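Local atomic coordinates of galactose mutarotase-like protein (Clostridium acetobutylicum, PDB entry 3OS7), a protein that probably binds carbohydrate and may interconvert the anomers of aldose sugars such as galactose. Residues K204-K209 / F249-I254; S115-H120 / F151-S156; R82-T87 / I306-N311. All coordinates share one frame; numbering follows the deposited sequence.

Contact 1. Residues K204-K209 / F249-I254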
loop_
_atom_site.group_PDB
_atom_site.type_symbol
_atom_site.label_atom_id
_atom_site.label_comp_id
_atom_site.label_asym_id
_atom_site.label_seq_id
_atom_site.Cartn_x
_atom_site.Cartn_y
_atom_site.Cartn_z
ATOM N N LYS A 204 -8.463 13.469 3.324
ATOM C CA LYS A 204 -7.998 14.333 2.221
ATOM C C LYS A 204 -6.996 13.561 1.394
ATOM O O LYS A 204 -6.270 12.734 1.922
ATOM C CB LYS A 204 -7.338 15.601 2.758
ATOM C CG LYS A 204 -8.300 16.470 3.570
ATOM C CD LYS A 204 -7.563 17.545 4.357
ATOM C CE LYS A 204 -8.553 18.449 5.063
ATOM N NZ LYS A 204 -7.879 19.605 5.695
ATOM N N ILE A 205 -7.008 13.788 0.099
ATOM C CA ILE A 205 -6.123 13.111 -0.838
ATOM C C ILE A 205 -5.750 14.111 -1.924
ATOM O O ILE A 205 -6.618 14.810 -2.435
ATOM C CB ILE A 205 -6.791 11.902 -1.540
ATOM C CG1 ILE A 205 -7.388 10.910 -0.540
ATOM C CG2 ILE A 205 -5.766 11.176 -2.453
ATOM C CD1 ILE A 205 -8.271 9.813 -1.217
ATOM N N SER A 206 -4.479 14.117 -2.338
ATOM C CA SER A 206 -4.004 15.093 -3.342
ATOM C C SER A 206 -4.340 14.615 -4.759
ATOM O O SER A 206 -3.459 14.279 -5.537
ATOM C CB SER A 206 -2.497 15.345 -3.157
ATOM O OG SER A 206 -1.732 14.159 -3.289
ATOM N N ILE A 207 -5.637 14.576 -5.065
ATOM C CA ILE A 207 -6.116 14.047 -6.314
ATOM C C ILE A 207 -5.973 15.057 -7.436
ATOM O O ILE A 207 -6.052 16.264 -7.208
ATOM C CB ILE A 207 -7.582 13.573 -6.216
ATOM C CG1 ILE A 207 -8.529 14.722 -5.832
ATOM C CG2 ILE A 207 -7.688 12.403 -5.231
ATOM C CD1 ILE A 207 -10.057 14.391 -5.953
ATOM N N ASP A 208 -5.756 14.528 -8.636
ATOM C CA ASP A 208 -5.715 15.284 -9.873
ATOM C C ASP A 208 -7.033 15.053 -10.612
ATOM O O ASP A 208 -7.929 15.883 -10.527
ATOM C CB ASP A 208 -4.500 14.819 -10.697
ATOM C CG ASP A 208 -4.262 15.662 -11.940
ATOM O OD1 ASP A 208 -4.994 16.652 -12.168
ATOM O OD2 ASP A 208 -3.297 15.334 -12.666
ATOM N N LYS A 209 -7.188 13.893 -11.258
ATOM C CA LYS A 209 -8.417 13.566 -11.967
ATOM C C LYS A 209 -9.023 12.270 -11.435
ATOM O O LYS A 209 -8.325 11.405 -10.888
ATOM C CB LYS A 209 -8.162 13.434 -13.491
ATOM C CG LYS A 209 -7.641 14.724 -14.128
ATOM C CD LYS A 209 -7.678 14.672 -15.619
ATOM C CE LYS A 209 -6.471 13.959 -16.166
ATOM N NZ LYS A 209 -6.578 13.733 -17.637
ATOM N N PHE A 249 -8.276 7.564 -8.613
ATOM C CA PHE A 249 -7.790 8.902 -8.956
ATOM C C PHE A 249 -6.367 8.866 -9.442
ATOM O O PHE A 249 -5.585 8.008 -9.023
ATOM C CB PHE A 249 -7.829 9.790 -7.710
ATOM C CG PHE A 249 -9.216 10.031 -7.172
ATOM C CD1 PHE A 249 -10.076 10.962 -7.784
ATOM C CD2 PHE A 249 -9.672 9.314 -6.096
ATOM C CE1 PHE A 249 -11.359 11.176 -7.288
ATOM C CE2 PHE A 249 -10.936 9.528 -5.594
ATOM C CZ PHE A 249 -11.789 10.456 -6.199
ATOM N N SER A 250 -5.999 9.807 -10.301
ATOM C CA SER A 250 -4.585 10.167 -10.421
ATOM C C SER A 250 -4.195 11.127 -9.299
ATOM O O SER A 250 -5.043 11.797 -8.725
ATOM C CB SER A 250 -4.274 10.746 -11.795
ATOM O OG SER A 250 -5.204 11.733 -12.170
ATOM N N LEU A 251 -2.898 11.224 -9.039
ATOM C CA LEU A 251 -2.364 12.056 -7.972
ATOM C C LEU A 251 -1.584 13.227 -8.525
ATOM O O LEU A 251 -1.011 13.158 -9.613
ATOM C CB LEU A 251 -1.421 11.244 -7.097
ATOM C CG LEU A 251 -2.085 10.123 -6.266
ATOM C CD1 LEU A 251 -1.016 9.330 -5.528
ATOM C CD2 LEU A 251 -3.098 10.723 -5.303
ATOM N N LYS A 252 -1.521 14.291 -7.743
ATOM C CA LYS A 252 -0.645 15.420 -8.036
ATOM C C LYS A 252 -0.068 15.922 -6.728
ATOM O O LYS A 252 -0.511 15.500 -5.647
ATOM C CB LYS A 252 -1.406 16.524 -8.761
ATOM C CG LYS A 252 -2.563 17.105 -7.955
ATOM C CD LYS A 252 -3.235 18.322 -8.634
ATOM C CE LYS A 252 -4.133 19.026 -7.632
ATOM N NZ LYS A 252 -5.005 20.020 -8.302
ATOM N N ASP A 253 0.945 16.784 -6.820
ATOM C CA ASP A 253 1.392 17.557 -5.667
ATOM C C ASP A 253 0.476 18.747 -5.388
ATOM O O ASP A 253 -0.085 19.371 -6.302
ATOM C CB ASP A 253 2.821 18.122 -5.836
ATOM C CG ASP A 253 3.888 17.059 -6.062
ATOM O OD1 ASP A 253 3.656 15.828 -5.936
ATOM O OD2 ASP A 253 5.001 17.492 -6.408
ATOM N N ILE A 254 0.314 19.034 -4.106
ATOM C CA ILE A 254 -0.339 20.223 -3.614
ATOM C C ILE A 254 0.609 20.960 -2.674
ATOM O O ILE A 254 1.628 20.424 -2.266
ATOM C CB ILE A 254 -1.650 19.917 -2.863
ATOM C CG1 ILE A 254 -1.402 19.026 -1.628
ATOM C CG2 ILE A 254 -2.666 19.318 -3.816
ATOM C CD1 ILE A 254 -2.612 18.851 -0.740
HETATM O O HOH W 1 -7.552 18.125 -8.944
HETATM O O HOH W 2 -4.266 13.045 -14.132
HETATM O O HOH W 3 -0.903 14.617 -11.998
#

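Contact 2. Residues S115-H120 / F151-S156. With EDO (1,2-ethanediol), chain H.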
loop_
_atom_site.group_PDB
_atom_site.type_symbol
_atom_site.label_atom_id
_atom_site.label_comp_id
_atom_site.label_asym_id
_atom_site.label_seq_id
_atom_site.Cartn_x
_atom_site.Cartn_y
_atom_site.Cartn_z
ATOM N N SER A 115 2.892 -14.249 0.321
ATOM C CA SER A 115 4.069 -15.127 0.264
ATOM C C SER A 115 5.027 -14.902 1.412
ATOM O O SER A 115 4.936 -13.906 2.115
ATOM C CB SER A 115 4.780 -14.913 -1.069
ATOM O OG SER A 115 3.943 -15.377 -2.101
ATOM N N LYS A 116 5.938 -15.848 1.625
ATOM C CA LYS A 116 6.922 -15.715 2.705
ATOM C C LYS A 116 8.086 -14.849 2.276
ATOM O O LYS A 116 8.679 -15.084 1.238
ATOM C CB LYS A 116 7.481 -17.073 3.121
ATOM C CG LYS A 116 6.444 -18.031 3.651
ATOM C CD LYS A 116 7.123 -19.223 4.358
ATOM C CE LYS A 116 6.137 -20.367 4.511
ATOM N NZ LYS A 116 6.682 -21.446 5.393
ATOM N N TRP A 117 8.383 -13.838 3.082
ATOM C CA TRP A 117 9.531 -13.003 2.906
ATOM C C TRP A 117 10.534 -13.377 3.975
ATOM O O TRP A 117 10.162 -13.988 4.987
ATOM C CB TRP A 117 9.140 -11.537 3.042
ATOM C CG TRP A 117 8.266 -11.004 1.943
ATOM C CD1 TRP A 117 7.051 -11.511 1.526
ATOM C CD2 TRP A 117 8.450 -9.783 1.204
ATOM N NE1 TRP A 117 6.520 -10.722 0.544
ATOM C CE2 TRP A 117 7.354 -9.655 0.326
ATOM C CE3 TRP A 117 9.461 -8.828 1.161
ATOM C CZ2 TRP A 117 7.231 -8.589 -0.571
ATOM C CZ3 TRP A 117 9.344 -7.782 0.274
ATOM C CH2 TRP A 117 8.239 -7.673 -0.585
ATOM N N THR A 118 11.798 -13.025 3.762
ATOM C CA THR A 118 12.844 -13.314 4.735
ATOM C C THR A 118 13.415 -12.024 5.283
ATOM O O THR A 118 13.405 -10.998 4.604
ATOM C CB THR A 118 13.917 -14.178 4.138
ATOM O OG1 THR A 118 14.477 -13.526 3.011
ATOM C CG2 THR A 118 13.302 -15.521 3.683
ATOM N N VAL A 119 13.846 -12.064 6.532
ATOM C CA VAL A 119 14.397 -10.885 7.188
ATOM C C VAL A 119 15.791 -10.663 6.635
ATOM O O VAL A 119 16.628 -11.570 6.629
ATOM C CB VAL A 119 14.407 -11.033 8.718
ATOM C CG1 VAL A 119 15.116 -9.858 9.368
ATOM C CG2 VAL A 119 13.001 -11.147 9.249
ATOM N N HIS A 120 16.047 -9.447 6.163
ATOM C CA HIS A 120 17.288 -9.140 5.489
ATOM C C HIS A 120 18.227 -8.347 6.400
ATOM O O HIS A 120 19.451 -8.549 6.366
ATOM C CB HIS A 120 16.958 -8.402 4.184
ATOM C CG HIS A 120 18.149 -7.960 3.415
ATOM N ND1 HIS A 120 18.944 -8.841 2.703
ATOM C CD2 HIS A 120 18.691 -6.730 3.240
ATOM C CE1 HIS A 120 19.922 -8.165 2.122
ATOM N NE2 HIS A 120 19.783 -6.881 2.421
ATOM N N PHE A 151 13.379 -11.992 -9.838
ATOM C CA PHE A 151 13.438 -10.654 -9.252
ATOM C C PHE A 151 13.617 -10.722 -7.744
ATOM O O PHE A 151 13.415 -11.768 -7.137
ATOM C CB PHE A 151 12.197 -9.808 -9.648
ATOM C CG PHE A 151 10.875 -10.297 -9.082
ATOM C CD1 PHE A 151 10.509 -9.993 -7.787
ATOM C CD2 PHE A 151 9.983 -11.030 -9.875
ATOM C CE1 PHE A 151 9.294 -10.431 -7.269
ATOM C CE2 PHE A 151 8.782 -11.459 -9.384
ATOM C CZ PHE A 151 8.436 -11.143 -8.047
ATOM N N GLN A 152 14.026 -9.604 -7.147
ATOM C CA GLN A 152 14.016 -9.473 -5.705
ATOM C C GLN A 152 13.270 -8.199 -5.357
ATOM O O GLN A 152 13.620 -7.117 -5.813
ATOM C CB GLN A 152 15.414 -9.385 -5.109
ATOM C CG GLN A 152 15.433 -9.338 -3.578
ATOM C CD GLN A 152 16.834 -9.171 -3.027
ATOM O OE1 GLN A 152 17.424 -8.082 -3.103
ATOM N NE2 GLN A 152 17.373 -10.247 -2.462
ATOM N N PHE A 153 12.257 -8.350 -4.521
ATOM C CA PHE A 153 11.577 -7.248 -3.888
ATOM C C PHE A 153 12.199 -6.998 -2.498
ATOM O O PHE A 153 12.621 -7.932 -1.801
ATOM C CB PHE A 153 10.092 -7.589 -3.732
ATOM C CG PHE A 153 9.158 -6.737 -4.528
ATOM C CD1 PHE A 153 8.648 -5.572 -4.005
ATOM C CD2 PHE A 153 8.739 -7.143 -5.803
ATOM C CE1 PHE A 153 7.745 -4.818 -4.723
ATOM C CE2 PHE A 153 7.829 -6.387 -6.528
ATOM C CZ PHE A 153 7.337 -5.236 -5.994
ATOM N N LYS A 154 12.246 -5.740 -2.085
ATOM C CA LYS A 154 12.705 -5.388 -0.744
ATOM C C LYS A 154 11.824 -4.303 -0.169
ATOM O O LYS A 154 11.475 -3.334 -0.871
ATOM C CB LYS A 154 14.150 -4.893 -0.769
ATOM C CG LYS A 154 14.672 -4.467 0.584
ATOM C CD LYS A 154 16.229 -4.444 0.679
ATOM C CE LYS A 154 16.920 -3.676 -0.413
ATOM N NZ LYS A 154 18.329 -4.229 -0.557
ATOM N N LEU A 155 11.435 -4.492 1.083
ATOM C CA LEU A 155 10.762 -3.452 1.857
ATOM C C LEU A 155 11.736 -3.067 2.969
ATOM O O LEU A 155 12.169 -3.908 3.749
ATOM C CB LEU A 155 9.434 -3.927 2.445
ATOM C CG LEU A 155 8.472 -4.677 1.553
ATOM C CD1 LEU A 155 7.188 -5.078 2.272
ATOM C CD2 LEU A 155 8.155 -3.864 0.322
ATOM N N SER A 156 12.082 -1.793 3.012
ATOM C CA SER A 156 12.988 -1.255 4.000
ATOM C C SER A 156 12.263 -0.252 4.886
ATOM O O SER A 156 11.881 0.846 4.454
ATOM C CB SER A 156 14.194 -0.620 3.308
ATOM O OG SER A 156 15.110 -0.161 4.294
HETATM C C1 EDO H . 16.048 -3.772 -5.152
HETATM O O1 EDO H . 16.632 -2.853 -4.232
HETATM C C2 EDO H . 15.494 -4.979 -4.396
HETATM O O2 EDO H . 16.538 -5.662 -3.674
#

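Contact 3. Residues R82-T87 / I306-N311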
loop_
_atom_site.group_PDB
_atom_site.type_symbol
_atom_site.label_atom_id
_atom_site.label_comp_id
_atom_site.label_asym_id
_atom_site.label_seq_id
_atom_site.Cartn_x
_atom_site.Cartn_y
_atom_site.Cartn_z
ATOM N N ARG A 82 -6.369 -4.717 -10.929
ATOM C CA ARG A 82 -6.758 -5.663 -11.976
ATOM C C ARG A 82 -5.977 -5.642 -13.301
ATOM O O ARG A 82 -5.547 -4.597 -13.780
ATOM C CB ARG A 82 -8.248 -5.488 -12.274
ATOM C CG ARG A 82 -9.121 -5.798 -11.097
ATOM C CD ARG A 82 -10.455 -5.113 -11.252
ATOM N NE ARG A 82 -11.333 -5.523 -10.172
ATOM C CZ ARG A 82 -11.443 -4.910 -9.008
ATOM N NH1 ARG A 82 -10.764 -3.803 -8.743
ATOM N NH2 ARG A 82 -12.267 -5.407 -8.110
ATOM N N ILE A 83 -5.761 -6.840 -13.852
ATOM C CA ILE A 83 -5.355 -7.017 -15.237
ATOM C C ILE A 83 -6.493 -7.728 -15.954
ATOM O O ILE A 83 -6.853 -8.877 -15.585
ATOM C CB ILE A 83 -4.059 -7.857 -15.403
ATOM C CG1 ILE A 83 -2.899 -7.330 -14.538
ATOM C CG2 ILE A 83 -3.662 -7.997 -16.908
ATOM C CD1 ILE A 83 -2.517 -5.904 -14.757
ATOM N N ASP A 84 -7.048 -7.059 -16.967
ATOM C CA ASP A 84 -8.154 -7.579 -17.772
ATOM C C ASP A 84 -7.919 -8.983 -18.326
ATOM O O ASP A 84 -6.937 -9.233 -19.045
ATOM C CB ASP A 84 -8.423 -6.545 -18.906
ATOM C CG ASP A 84 -9.609 -6.896 -19.795
ATOM O OD1 ASP A 84 -10.228 -7.965 -19.614
ATOM O OD2 ASP A 84 -9.916 -6.050 -20.687
ATOM N N ASP A 85 -8.794 -9.937 -17.955
ATOM C CA ASP A 85 -8.675 -11.339 -18.419
ATOM C C ASP A 85 -7.366 -12.015 -18.019
ATOM O O ASP A 85 -7.009 -13.065 -18.553
ATOM C CB ASP A 85 -8.880 -11.452 -19.958
ATOM C CG ASP A 85 -10.281 -11.129 -20.408
ATOM O OD1 ASP A 85 -11.220 -11.145 -19.579
ATOM O OD2 ASP A 85 -10.448 -10.831 -21.619
ATOM N N GLY A 86 -6.652 -11.429 -17.062
ATOM C CA GLY A 86 -5.369 -11.928 -16.620
ATOM C C GLY A 86 -4.290 -11.950 -17.686
ATOM O O GLY A 86 -3.358 -12.766 -17.603
ATOM N N THR A 87 -4.399 -11.087 -18.694
ATOM C CA THR A 87 -3.453 -11.167 -19.812
ATOM C C THR A 87 -3.106 -9.805 -20.364
ATOM O O THR A 87 -3.911 -8.871 -20.347
ATOM C CB THR A 87 -3.973 -12.111 -20.954
ATOM O OG1 THR A 87 -2.949 -12.349 -21.952
ATOM C CG2 THR A 87 -5.208 -11.545 -21.612
ATOM N N ILE A 306 -2.019 3.285 -13.486
ATOM C CA ILE A 306 -3.440 3.112 -13.518
ATOM C C ILE A 306 -3.794 1.616 -13.420
ATOM O O ILE A 306 -2.989 0.731 -13.751
ATOM C CB ILE A 306 -4.040 3.778 -14.794
ATOM C CG1 ILE A 306 -5.535 3.996 -14.644
ATOM C CG2 ILE A 306 -3.707 2.979 -16.084
ATOM C CD1 ILE A 306 -6.096 4.868 -15.753
ATOM N N ILE A 307 -4.999 1.338 -12.952
ATOM C CA ILE A 307 -5.533 -0.012 -12.992
ATOM C C ILE A 307 -5.445 -0.525 -14.437
ATOM O O ILE A 307 -5.742 0.224 -15.369
ATOM C CB ILE A 307 -7.001 -0.049 -12.550
ATOM C CG1 ILE A 307 -7.139 0.372 -11.089
ATOM C CG2 ILE A 307 -7.596 -1.482 -12.766
ATOM C CD1 ILE A 307 -8.605 0.359 -10.581
ATOM N N ASN A 308 -5.019 -1.775 -14.609
ATOM C CA ASN A 308 -4.942 -2.435 -15.936
ATOM C C ASN A 308 -3.946 -1.723 -16.875
ATOM O O ASN A 308 -4.129 -1.765 -18.059
ATOM C CB ASN A 308 -6.347 -2.490 -16.558
ATOM C CG ASN A 308 -6.464 -3.454 -17.762
ATOM O OD1 ASN A 308 -5.842 -4.511 -17.806
ATOM N ND2 ASN A 308 -7.330 -3.101 -18.706
ATOM N N SER A 309 -2.926 -1.062 -16.317
ATOM C CA SER A 309 -2.013 -0.202 -17.087
ATOM C C SER A 309 -1.360 -0.869 -18.322
ATOM O O SER A 309 -1.196 -0.208 -19.333
ATOM C CB SER A 309 -0.904 0.392 -16.201
ATOM O OG SER A 309 0.029 -0.578 -15.744
ATOM N N PRO A 310 -1.004 -2.161 -18.262
ATOM C CA PRO A 310 -0.419 -2.755 -19.460
ATOM C C PRO A 310 -1.351 -2.807 -20.672
ATOM O O PRO A 310 -0.880 -2.961 -21.794
ATOM C CB PRO A 310 -0.074 -4.178 -19.002
ATOM C CG PRO A 310 -0.039 -4.112 -17.560
ATOM C CD PRO A 310 -1.055 -3.135 -17.170
ATOM N N ASN A 311 -2.660 -2.677 -20.456
ATOM C CA ASN A 311 -3.634 -2.807 -21.537
ATOM C C ASN A 311 -4.340 -1.523 -21.985
ATOM O O ASN A 311 -5.131 -1.582 -22.912
ATOM C CB ASN A 311 -4.716 -3.822 -21.116
ATOM C CG ASN A 311 -4.220 -5.260 -21.127
ATOM O OD1 ASN A 311 -3.571 -5.702 -22.102
ATOM N ND2 ASN A 311 -4.563 -6.018 -20.072
HETATM O O HOH W 4 -8.171 -4.317 -21.205
#

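Contact 1. Residues K204-K209 / F249-I254
Backbone hydrogen bonds tie S206, D208 and K209 to S250 and K252. S206 O accepts from K252 N at 2.9 Å, and D208 N gives its hydrogen to S250 O at 2.8 Å. Both bonds are nearly straight, although D208 N stands well above the carbonyl plane of S250. K209 O takes S250 N at 2.9 Å.

Two serine hydroxyls add to this. S206 OG donates to K252 O at 3.0 Å and is also bonded to G263 N. S250 OG accepts from K209 N at 3.1 Å and has a further partner in W211 NE1. With chi1 at 48°, S250 OG lies between its own N and carbonyl carbon, where it can meet K209 N.

These bonds join strands 201-213 and 246-256, neighbouring antiparallel strands in the beta-rich fold of the galactose mutarotase family. I207 and L251 form a non-hydrogen-bonded pair. S206 centres an inverse gamma turn, closed by I207 N on I205 O, that breaks the first strand.

Apolar contacts are fewer. I207 CG2 sits over one face of the F249 ring in a CH-pi contact, 3.8 Å from the ring centroid and offset toward the rim. I207 CD1 touches F249 CE1 on the ring. I205 CG2 meets L251 CD2 at 3.9 Å.

A water bridges the polar atoms of I207, D208 and K252. It donates to I207 O and D208 O and accepts from K252 NZ. The extended K252 chain passes I207 O with its CE at 3.4 Å.

Contact 2. Residues S115-H120 / F151-S156
Three neighbouring antiparallel strands of the mutarotase beta fold, 118-125, 128-137 and 151-160, frame this contact, in which W117, just before the first, packs on L155 of the third. Strand 128-137 lies between the outer two and pairs with both, so the contact is made mainly by side chains. F135 of that middle strand also meets the W117 ring.

The six-membered ring of W117 does most of the touching. Its CZ3 comes to 3.5 Å from L155 CG, and the two side chains cross at about a right angle. L155 CD1 lies over one face of this ring, 4.3 Å from the centroid, in a CH-pi contact. The CG of W117 is anti to its carbonyl carbon (chi1 -68°), and the indole extends toward strand 151-160. W117 CH2 is 3.7 Å from F153 CB, and K154 CA lies near the ring plane at the edge. At the other end of the indole, NE1 donates to I112 O, which helps fix the rotation of the ring. L155 also touches T168 and Y184, and F153 reaches F78.

The outer part of the contact is looser. K154 sends CG anti to its backbone N (chi1 178°), and its CD comes to 4.2 Å from H120 CD2. A bend at chi3 (51°) then carries CE off that ring. A bound 1,2-ethanediol, probably from the crystallisation liquor, lies beside K154 and is also bonded to S169 OG. Its O2 donates to Q152 OE1 at 2.6 Å, while Q152 NE2 is bonded to D136 OD1.

Contact 3. Residues R82-T87 / I306-N311
N308 holds CG anti to its backbone N (chi1 -165°), which carries its amide to D84. N311 has CG anti to its carbonyl carbon (chi1 -73°), and its amide nitrogen lies between N308 and T87.

D84 N donates to N308 OD1 at 2.9 Å in a nearly straight bond, from well above the amide plane. N311 ND2 reaches the same oxygen at 3.0 Å. N311 ND2 also donates to T87 O at 2.9 Å. Both acceptors lie close to the N311 amide plane, so the two bonds fix the rotation of that amide. A water joins D84 OD2 to N308 ND2, while D84 OD1 forms a salt bridge with R216, which D85 shares.

Aliphatic groups meet beside these bonds. I83 CD1 is 4.0 Å from P310 CD, the side chains crossing at about a right angle. I307 CG2 lies 4.1 Å from R82 CB. The guanidinium of R82 pairs with E101. A tartaric acid, probably from the crystallisation liquor, is bound near R82 and may mark a pocket.

Segment 82-87 begins strand 82-90 and runs through overlapping type II and type I' turns. The loop 306-311 follows strand 297-303 and starts with a type II turn.

The pair of asparagine amides thus fixes the loop against the turn without a direct charge pair between the segments. N308 OD1 is gripped by two donors from opposite faces of its plane, and N311 ND2 gives both its hydrogens.

Along the chain, contact 3 closes the longest loop, and contacts 2 and 1 follow one another inside it. Contacts 1 and 2 lie on opposite sides of the chain's centre, with centres about 30 Å apart. Both belong to the extended antiparallel beta structure, contact 1 through strands 201-213 and 246-256, contact 2 through 118-125 and 151-160. Contact 3 joins strand 82-90 of a separate three-stranded sheet to the loop after 297-303. Its nearest atoms are about 7 Å from contact 1 and about 13 Å from contact 2. W211, bonded to S250 of contact 1, also touches I306, which connects contacts 1 and 3. Contacts 1 and 2 thus pack two distant parts of the beta structure, while contact 3 brings an early sheet against a late loop.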